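Local coordinates for YrdC-like domain-containing protein (PDB 3L7V) that is of unknown function but has a YrdC-like domain, may bind double-stranded RNA and may take part in tRNA modification, at residues Ser73-Leu78 / Asp146-Met152; Arg104-Leu109 / Leu131-Ala137. One frame throughout, in Å; residues are numbered along the deposited sequence.

Interaction 1 (Ser73-Leu78 / Asp146-Met152); sequences SDKKGL and DGREELM
Lys75 and Glu150 form a salt bridge at the exposed side of this contact, with Lys75 NZ 3.1 Å from Glu150 OE2. The carboxylate oxygen is approached nearly end-on. Lys75 NZ also donates to Gly147 O at 3.2 Å, from well above the carbonyl plane. The lysine gets there by a bent route. Its CG is anti to the backbone N (chi1 177°), which sends the chain across to 146-152, and bends at chi2 and chi4 then bring NZ within reach of both acceptors.

Asp146 and Arg148 make a second ionic group, inside one segment. Arg148 grips the Asp146 carboxylate side-on: Arg148 NH1 meets Asp146 OD1, and Arg148 NE meets Asp146 OD2, both at 3.0 Å. This pairing should hold the carboxylate in place, and OD1 also takes a weak bond from Lys75 N. Asp74 CA and Ser73 O lie over one face of the guanidinium, and Tyr144 makes a cation-pi contact with it.

Asp74 is the N-cap of helix 75-85, which follows strand 67-72 of the YrdC-like domain's mixed sheet. Asp74 OD1 accepts from Gly77 N at 2.8 Å, while OD2 is bound by Gly57 N. The contact sets the start of this helix against the turn that leads from helix 135-143 into 149-152.

Apolar contacts lie on the buried side. Leu78 CD1 packs 4.0 Å from CG of selenomethionine Met152 and also reaches Leu151 CB, the two leucines sliding past each other in opposite directions. The Leu151 side chain crosses that of Lys75 at about a right angle, and its CD2 touches Lys75 CE and CD.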
loop_
_atom_site.group_PDB
_atom_site.type_symbol
_atom_site.label_atom_id
_atom_site.label_comp_id
_atom_site.label_asym_id
_atom_site.label_seq_id
_atom_site.Cartn_x
_atom_site.Cartn_y
_atom_site.Cartn_z
ATOM N N SER A 73 -12.656 3.317 -0.741
ATOM C CA SER A 73 -12.440 4.024 -2.004
ATOM C C SER A 73 -12.999 5.464 -2.088
ATOM O O SER A 73 -12.995 6.058 -3.164
ATOM C CB SER A 73 -12.917 3.177 -3.194
ATOM O OG SER A 73 -14.328 3.149 -3.270
ATOM N N ASP A 74 -13.455 6.031 -0.971
ATOM C CA ASP A 74 -13.862 7.438 -0.968
ATOM C C ASP A 74 -13.674 8.155 0.369
ATOM O O ASP A 74 -13.311 7.544 1.372
ATOM C CB ASP A 74 -15.306 7.587 -1.462
ATOM C CG ASP A 74 -16.299 6.802 -0.619
ATOM O OD1 ASP A 74 -15.992 6.504 0.560
ATOM O OD2 ASP A 74 -17.386 6.478 -1.144
ATOM N N LYS A 75 -13.921 9.460 0.380
ATOM C CA LYS A 75 -13.763 10.266 1.597
ATOM C C LYS A 75 -14.637 9.793 2.781
ATOM O O LYS A 75 -14.152 9.681 3.915
ATOM C CB LYS A 75 -14.025 11.746 1.281
ATOM C CG LYS A 75 -13.970 12.683 2.478
ATOM C CD LYS A 75 -12.552 12.898 2.952
ATOM C CE LYS A 75 -12.493 13.983 4.032
ATOM N NZ LYS A 75 -12.696 15.361 3.498
ATOM N N LYS A 76 -15.916 9.521 2.518
ATOM C CA LYS A 76 -16.819 8.971 3.539
ATOM C C LYS A 76 -16.308 7.661 4.170
ATOM O O LYS A 76 -16.471 7.437 5.372
ATOM C CB LYS A 76 -18.224 8.754 2.966
ATOM C CG LYS A 76 -19.265 9.736 3.445
ATOM C CD LYS A 76 -19.823 9.328 4.814
ATOM C CE LYS A 76 -18.867 9.684 5.949
ATOM N NZ LYS A 76 -19.251 9.066 7.249
ATOM N N GLY A 77 -15.703 6.795 3.358
ATOM C CA GLY A 77 -15.126 5.562 3.870
ATOM C C GLY A 77 -13.851 5.811 4.660
ATOM O O GLY A 77 -13.582 5.116 5.642
ATOM N N LEU A 78 -13.070 6.808 4.229
ATOM C CA LEU A 78 -11.819 7.171 4.897
ATOM C C LEU A 78 -12.049 7.735 6.289
ATOM O O LEU A 78 -11.322 7.396 7.220
ATOM C CB LEU A 78 -10.997 8.154 4.051
ATOM C CG LEU A 78 -10.179 7.533 2.919
ATOM C CD1 LEU A 78 -9.877 8.547 1.825
ATOM C CD2 LEU A 78 -8.888 6.911 3.474
ATOM N N ASP A 146 -14.826 15.496 -3.248
ATOM C CA ASP A 146 -15.106 15.058 -1.879
ATOM C C ASP A 146 -13.984 15.341 -0.878
ATOM O O ASP A 146 -14.099 14.991 0.293
ATOM C CB ASP A 146 -15.588 13.590 -1.810
ATOM C CG ASP A 146 -14.535 12.585 -2.256
ATOM O OD1 ASP A 146 -14.850 11.371 -2.237
ATOM O OD2 ASP A 146 -13.410 12.989 -2.626
ATOM N N GLY A 147 -12.912 15.985 -1.339
ATOM C CA GLY A 147 -11.796 16.365 -0.479
ATOM C C GLY A 147 -10.962 15.213 0.083
ATOM O O GLY A 147 -10.468 15.296 1.210
ATOM N N ARG A 148 -10.800 14.144 -0.700
ATOM C CA ARG A 148 -10.070 12.943 -0.253
ATOM C C ARG A 148 -8.542 13.134 -0.133
ATOM O O ARG A 148 -7.879 12.397 0.609
ATOM C CB ARG A 148 -10.383 11.757 -1.172
ATOM C CG ARG A 148 -10.068 12.018 -2.630
ATOM C CD ARG A 148 -10.412 10.823 -3.510
ATOM N NE ARG A 148 -11.850 10.600 -3.582
ATOM C CZ ARG A 148 -12.421 9.644 -4.307
ATOM N NH1 ARG A 148 -13.740 9.521 -4.315
ATOM N NH2 ARG A 148 -11.677 8.811 -5.025
ATOM N N GLU A 149 -8.008 14.126 -0.855
ATOM C CA GLU A 149 -6.582 14.471 -0.831
ATOM C C GLU A 149 -6.120 14.781 0.581
ATOM O O GLU A 149 -4.925 14.781 0.877
ATOM C CB GLU A 149 -6.286 15.692 -1.715
ATOM C CG GLU A 149 -7.219 15.870 -2.889
ATOM C CD GLU A 149 -8.515 16.562 -2.501
ATOM O OE1 GLU A 149 -8.440 17.621 -1.841
ATOM O OE2 GLU A 149 -9.599 16.051 -2.862
ATOM N N GLU A 150 -7.075 15.071 1.451
ATOM C CA GLU A 150 -6.757 15.420 2.824
ATOM C C GLU A 150 -6.314 14.171 3.600
ATOM O O GLU A 150 -5.467 14.255 4.492
ATOM C CB GLU A 150 -7.967 16.103 3.472
ATOM C CG GLU A 150 -7.874 16.328 4.965
ATOM C CD GLU A 150 -9.233 16.673 5.596
ATOM O OE1 GLU A 150 -9.270 16.955 6.817
ATOM O OE2 GLU A 150 -10.260 16.660 4.875
ATOM N N LEU A 151 -6.865 13.012 3.235
ATOM C CA LEU A 151 -6.632 11.776 3.990
ATOM C C LEU A 151 -5.746 10.702 3.304
ATOM O O LEU A 151 -5.419 9.688 3.921
ATOM C CB LEU A 151 -7.964 11.158 4.449
ATOM C CG LEU A 151 -8.799 11.871 5.526
ATOM C CD1 LEU A 151 -7.959 12.258 6.736
ATOM C CD2 LEU A 151 -9.466 13.095 4.953
HETATM N N MSE A 152 -5.351 10.912 2.050
HETATM C CA MSE A 152 -4.463 9.951 1.391
HETATM C C MSE A 152 -3.244 10.556 0.659
HETATM O O MSE A 152 -2.542 9.861 -0.068
HETATM C CB MSE A 152 -5.252 8.981 0.498
HETATM C CG MSE A 152 -6.500 9.557 -0.166
HETATM SE SE MSE A 152 -6.139 10.749 -1.667
HETATM C CE MSE A 152 -4.680 9.719 -2.526
#

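Interaction 2 (Arg104-Leu109 / Leu131-Ala137); sequences RALAQL and LPWKAEA. With SO4 (sulfate ion), chain C.
A single beta bridge between Ala107 and Trp133 joins the chain just after helix 100-106 to the end of strand 127-132. Two backbone hydrogen bonds frame it. Gln108 N donates to Pro132 O at 3.1 Å, and Lys134 N donates to Leu106 O, also at 3.1 Å. Both are nearly straight at the hydrogen.

The Gln108 side chain adds a third bond, Gln108 NE2 to Trp133 O at 2.9 Å. The amide nitrogen comes from above the carbonyl plane. With CG anti to the carbonyl carbon (chi1 -67°) and the chain extended beyond it, the amide reaches Trp133 O. The Gln108 side chain crosses that of Pro132 at about a right angle, its NE2 near Pro132 CB.

The bridge belongs to the YrdC-like domain, where strand 127-132 pairs with strand 158-163 of the mixed sheet. Leu106 lies beside the Trp133 side chain, pointing the same way, with Leu106 CD2 4.0 Å from Trp133 CZ3. Ala137 CB sits at the edge of the indole, in its plane. Trp133 NE1 bonds Ser159 OG, and the Phe161 ring meets the indole with the planes at about 55°. Further along, Leu131 CD1 packs against Ala107 CB and Leu109 CD1.

Lys134 is the N-cap residue of helix 135-143. Bends at chi2, chi3 and chi4 curl its chain over the carbonyls of Arg104, Ala105 and Ala107. Lys134 NZ donates to a water oxygen 3.0 Å away, and that water donates to Arg104 O and Ala107 O. A sulfate, probably from the crystallisation liquor, sits at the start of the helix. Ala135 N donates to sulfate O2 at 3.0 Å in an almost linear bond, and Lys134 CG lies against its O4.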
loop_
_atom_site.group_PDB
_atom_site.type_symbol
_atom_site.label_atom_id
_atom_site.label_comp_id
_atom_site.label_asym_id
_atom_site.label_seq_id
_atom_site.Cartn_x
_atom_site.Cartn_y
_atom_site.Cartn_z
ATOM N N ARG A 104 1.985 4.072 -13.459
ATOM C CA ARG A 104 2.565 5.030 -14.403
ATOM C C ARG A 104 1.611 6.165 -14.781
ATOM O O ARG A 104 2.049 7.252 -15.159
ATOM C CB ARG A 104 3.046 4.318 -15.667
ATOM C CG ARG A 104 4.193 3.337 -15.450
ATOM C CD ARG A 104 4.607 2.704 -16.773
ATOM N NE ARG A 104 5.727 1.780 -16.639
ATOM C CZ ARG A 104 5.697 0.496 -16.982
ATOM N NH1 ARG A 104 4.600 -0.049 -17.496
ATOM N NH2 ARG A 104 6.780 -0.243 -16.828
ATOM N N ALA A 105 0.312 5.918 -14.674
ATOM C CA ALA A 105 -0.675 6.979 -14.886
ATOM C C ALA A 105 -0.734 8.013 -13.762
ATOM O O ALA A 105 -1.147 9.147 -14.003
ATOM C CB ALA A 105 -2.080 6.381 -15.128
ATOM N N LEU A 106 -0.324 7.628 -12.547
ATOM C CA LEU A 106 -0.552 8.444 -11.337
ATOM C C LEU A 106 0.686 9.116 -10.708
ATOM O O LEU A 106 0.603 10.233 -10.195
ATOM C CB LEU A 106 -1.261 7.608 -10.254
ATOM C CG LEU A 106 -2.640 6.999 -10.537
ATOM C CD1 LEU A 106 -3.268 6.420 -9.257
ATOM C CD2 LEU A 106 -3.564 8.023 -11.162
ATOM N N ALA A 107 1.819 8.430 -10.728
ATOM C CA ALA A 107 3.011 8.891 -10.016
ATOM C C ALA A 107 4.118 9.355 -10.954
ATOM O O ALA A 107 4.270 8.807 -12.035
ATOM C CB ALA A 107 3.537 7.771 -9.085
ATOM N N GLN A 108 4.880 10.365 -10.534
ATOM C CA GLN A 108 6.072 10.808 -11.263
ATOM C C GLN A 108 7.187 9.777 -11.089
ATOM O O GLN A 108 7.400 9.266 -9.975
ATOM C CB GLN A 108 6.586 12.152 -10.724
ATOM C CG GLN A 108 5.687 13.344 -10.945
ATOM C CD GLN A 108 6.255 14.623 -10.353
ATOM O OE1 GLN A 108 7.469 14.817 -10.292
ATOM N NE2 GLN A 108 5.374 15.495 -9.898
ATOM N N LEU A 109 7.916 9.507 -12.172
ATOM C CA LEU A 109 8.932 8.446 -12.201
ATOM C C LEU A 109 10.190 8.870 -12.980
ATOM O O LEU A 109 10.121 9.746 -13.849
ATOM C CB LEU A 109 8.343 7.194 -12.868
ATOM C CG LEU A 109 7.661 6.055 -12.092
ATOM C CD1 LEU A 109 7.322 6.431 -10.684
ATOM C CD2 LEU A 109 6.429 5.550 -12.822
ATOM N N LEU A 131 6.273 8.624 -3.366
ATOM C CA LEU A 131 6.423 9.394 -4.614
ATOM C C LEU A 131 5.510 10.653 -4.701
ATOM O O LEU A 131 4.521 10.753 -3.985
ATOM C CB LEU A 131 6.158 8.469 -5.816
ATOM C CG LEU A 131 7.162 7.325 -6.042
ATOM C CD1 LEU A 131 6.599 6.236 -6.965
ATOM C CD2 LEU A 131 8.510 7.868 -6.568
ATOM N N PRO A 132 5.844 11.611 -5.587
ATOM C CA PRO A 132 4.946 12.745 -5.883
ATOM C C PRO A 132 3.900 12.375 -6.939
ATOM O O PRO A 132 4.132 11.456 -7.717
ATOM C CB PRO A 132 5.887 13.808 -6.479
ATOM C CG PRO A 132 7.299 13.192 -6.461
ATOM C CD PRO A 132 7.102 11.699 -6.352
ATOM N N TRP A 133 2.777 13.085 -6.980
ATOM C CA TRP A 133 1.766 12.879 -8.039
ATOM C C TRP A 133 2.097 13.662 -9.306
ATOM O O TRP A 133 2.640 14.768 -9.240
ATOM C CB TRP A 133 0.359 13.295 -7.567
ATOM C CG TRP A 133 -0.290 12.343 -6.599
ATOM C CD1 TRP A 133 0.059 12.133 -5.289
ATOM C CD2 TRP A 133 -1.412 11.482 -6.857
ATOM N NE1 TRP A 133 -0.771 11.189 -4.723
ATOM C CE2 TRP A 133 -1.684 10.779 -5.661
ATOM C CE3 TRP A 133 -2.212 11.236 -7.981
ATOM C CZ2 TRP A 133 -2.720 9.843 -5.561
ATOM C CZ3 TRP A 133 -3.241 10.306 -7.877
ATOM C CH2 TRP A 133 -3.484 9.625 -6.674
ATOM N N LYS A 134 1.758 13.097 -10.457
ATOM C CA LYS A 134 1.785 13.862 -11.708
ATOM C C LYS A 134 0.773 15.004 -11.650
ATOM O O LYS A 134 -0.366 14.804 -11.228
ATOM C CB LYS A 134 1.472 12.959 -12.896
ATOM C CG LYS A 134 2.606 12.040 -13.263
ATOM C CD LYS A 134 2.073 10.747 -13.842
ATOM C CE LYS A 134 2.093 10.770 -15.350
ATOM N NZ LYS A 134 3.497 10.639 -15.804
ATOM N N ALA A 135 1.185 16.198 -12.073
ATOM C CA ALA A 135 0.309 17.375 -12.010
ATOM C C ALA A 135 -1.113 17.094 -12.485
ATOM O O ALA A 135 -2.079 17.446 -11.810
ATOM C CB ALA A 135 0.896 18.536 -12.802
ATOM N N GLU A 136 -1.231 16.465 -13.650
ATOM C CA GLU A 136 -2.531 16.256 -14.265
ATOM C C GLU A 136 -3.359 15.228 -13.490
ATOM O O GLU A 136 -4.590 15.321 -13.439
ATOM C CB GLU A 136 -2.361 15.823 -15.720
ATOM C CG GLU A 136 -3.668 15.602 -16.454
ATOM C CD GLU A 136 -4.259 16.886 -17.000
ATOM O OE1 GLU A 136 -5.235 17.396 -16.407
ATOM O OE2 GLU A 136 -3.745 17.384 -18.023
ATOM N N ALA A 137 -2.676 14.252 -12.894
ATOM C CA ALA A 137 -3.332 13.231 -12.076
ATOM C C ALA A 137 -3.899 13.833 -10.801
ATOM O O ALA A 137 -4.975 13.454 -10.345
ATOM C CB ALA A 137 -2.356 12.117 -11.734
HETATM S S SO4 C . 4.358 15.823 -14.483
HETATM O O1 SO4 C . 5.680 16.320 -14.853
HETATM O O2 SO4 C . 4.025 16.338 -13.154
HETATM O O3 SO4 C . 3.369 16.290 -15.451
HETATM O O4 SO4 C . 4.363 14.359 -14.497
HETATM O O HOH W 1 4.798 8.133 -14.925
HETATM O O HOH W 2 6.540 10.490 -15.106
#

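In the fold
From the N terminus, the chain runs through strand 67-72 into 73-78, the first half of interaction 1. It then passes along helix 75-85 and strand 94-96 to 104-109. Helix 111-123 and strand 127-132 follow, and interaction 2 closes this shorter loop at 131-137. Helix 135-143 then leads to 146-152, where interaction 1 closes the longer loop. Interaction 2 is therefore nested inside interaction 1. Their centres lie about 18 Å apart, yet they touch: Met152 CE packs 3.6 Å from Trp133 CZ2. Together they tie helices 75-85 and 100-106 to the chain around helix 135-143, within one YrdC-like domain.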